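Local coordinates for serine acetyltransferase (Neisseria gonorrhoeae, PDB 6WYE), which probably catalyses the transfer of an acetyl group from acetyl-CoA to L-serine, the first step of L-cysteine biosynthesis from serine, at residues L153-F156 against L157-R160. Numbering follows the deposited sequence.
Sequences LAYF and LQNR
L153 and L157, A154 and Q158, Y155 and N159, and F156 and R160 are joined by four successive i to i+4 backbone hydrogen bonds. They lie on helix 151-165, which leads into strand 168-169, the first of the left-handed parallel beta-helix of this hexapeptide-repeat family. L153 CD1 meets L157 CD1 at 3.9 Å, and both leucines pack on L145 of helix 131-147. L157 CD2 lies in plane at the edge of the F156 ring, 4.0 Å from F156 CD1. F156 has CG anti to its N (chi1 178°), which carries the ring along the helix beside R160. There F156 CE1 touches R160 CG at 3.6 Å; ring and guanidinium planes are 62° apart. R160 NE and NH2 hydrogen-bond to L78 O and G79 O, and NH1 makes a salt bridge with E163. One water donates to Y155 O and to Q158 OE1 (2.6 Å), while Q158 NE2 hydrogen-bonds to D168 OD1 on the first strand. A second donates to F156 O and to N159 OD1 (2.7 Å), and sits over one face of the F156 ring, offset toward the rim. N159 OD1 also accepts from K77 of the second subunit. Carbonyls of Y155 and F156 thus each accept a helix N-H and a water. In these two turns L157 faces helices of its own chain, while L153, Y155, F156 and N159 also meet the second subunit.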
loop_
_atom_site.group_PDB
_atom_site.type_symbol
_atom_site.label_atom_id
_atom_site.label_comp_id
_atom_site.label_asym_id
_atom_site.label_seq_id
_atom_site.Cartn_x
_atom_site.Cartn_y
_atom_site.Cartn_z
ATOM N N LEU A 153 1.555 -14.786 18.606
ATOM C CA LEU A 153 1.876 -14.760 17.187
ATOM C C LEU A 153 1.099 -15.823 16.429
ATOM O O LEU A 153 0.597 -15.561 15.331
ATOM C CB LEU A 153 3.375 -14.952 16.973
ATOM C CG LEU A 153 3.808 -15.041 15.505
ATOM C CD1 LEU A 153 3.368 -13.793 14.695
ATOM C CD2 LEU A 153 5.314 -15.209 15.448
ATOM N N ALA A 154 1.012 -17.037 16.986
ATOM C CA ALA A 154 0.301 -18.110 16.300
ATOM C C ALA A 154 -1.186 -17.805 16.181
ATOM O O ALA A 154 -1.807 -18.144 15.170
ATOM C CB ALA A 154 0.527 -19.452 16.999
ATOM N N TYR A 155 -1.780 -17.179 17.203
ATOM C CA TYR A 155 -3.187 -16.789 17.101
ATOM C C TYR A 155 -3.384 -15.681 16.071
ATOM O O TYR A 155 -4.376 -15.684 15.332
ATOM C CB TYR A 155 -3.716 -16.338 18.464
ATOM C CG TYR A 155 -3.853 -17.466 19.455
ATOM C CD1 TYR A 155 -4.279 -18.727 19.052
ATOM C CD2 TYR A 155 -3.578 -17.266 20.802
ATOM C CE1 TYR A 155 -4.415 -19.764 19.962
ATOM C CE2 TYR A 155 -3.711 -18.295 21.718
ATOM C CZ TYR A 155 -4.130 -19.533 21.298
ATOM O OH TYR A 155 -4.257 -20.546 22.220
ATOM N N PHE A 156 -2.465 -14.709 16.030
ATOM C CA PHE A 156 -2.509 -13.679 14.997
ATOM C C PHE A 156 -2.494 -14.312 13.612
ATOM O O PHE A 156 -3.289 -13.948 12.738
ATOM C CB PHE A 156 -1.334 -12.717 15.172
ATOM C CG PHE A 156 -1.268 -11.635 14.119
ATOM C CD1 PHE A 156 -0.671 -11.875 12.882
ATOM C CD2 PHE A 156 -1.799 -10.381 14.372
ATOM C CE1 PHE A 156 -0.620 -10.888 11.918
ATOM C CE2 PHE A 156 -1.743 -9.375 13.411
ATOM C CZ PHE A 156 -1.160 -9.634 12.179
ATOM N N LEU A 157 -1.607 -15.287 13.399
ATOM C CA LEU A 157 -1.520 -15.908 12.084
ATOM C C LEU A 157 -2.689 -16.846 11.810
ATOM O O LEU A 157 -3.094 -16.982 10.655
ATOM C CB LEU A 157 -0.192 -16.659 11.945
ATOM C CG LEU A 157 1.021 -15.714 11.934
ATOM C CD1 LEU A 157 2.367 -16.468 12.020
ATOM C CD2 LEU A 157 0.976 -14.791 10.713
ATOM N N GLN A 158 -3.239 -17.508 12.837
ATOM C CA GLN A 158 -4.444 -18.315 12.621
ATOM C C GLN A 158 -5.556 -17.458 12.038
ATOM O O GLN A 158 -6.245 -17.862 11.096
ATOM C CB GLN A 158 -4.922 -18.950 13.929
ATOM C CG GLN A 158 -6.290 -19.671 13.823
ATOM C CD GLN A 158 -6.870 -20.051 15.179
ATOM O OE1 GLN A 158 -6.359 -19.642 16.215
ATOM N NE2 GLN A 158 -7.949 -20.828 15.173
ATOM N N ASN A 159 -5.705 -16.255 12.601
ATOM C CA ASN A 159 -6.737 -15.284 12.147
ATOM C C ASN A 159 -6.407 -14.828 10.722
ATOM O O ASN A 159 -7.340 -14.755 9.898
ATOM C CB ASN A 159 -6.860 -14.095 13.104
ATOM C CG ASN A 159 -7.779 -13.011 12.583
ATOM O OD1 ASN A 159 -7.339 -11.895 12.313
ATOM N ND2 ASN A 159 -9.055 -13.328 12.438
ATOM N N ARG A 160 -5.130 -14.535 10.448
ATOM C CA ARG A 160 -4.735 -14.094 9.111
ATOM C C ARG A 160 -4.996 -15.183 8.081
ATOM O O ARG A 160 -5.488 -14.904 6.980
ATOM C CB ARG A 160 -3.246 -13.720 9.074
ATOM C CG ARG A 160 -2.906 -12.304 9.469
ATOM C CD ARG A 160 -3.676 -11.308 8.630
ATOM N NE ARG A 160 -3.007 -10.995 7.379
ATOM C CZ ARG A 160 -3.650 -10.611 6.284
ATOM N NH1 ARG A 160 -4.975 -10.504 6.308
ATOM N NH2 ARG A 160 -2.977 -10.340 5.178
HETATM O O HOH W 1 -6.826 -17.106 16.286
HETATM O O HOH W 2 -4.758 -11.266 12.597
#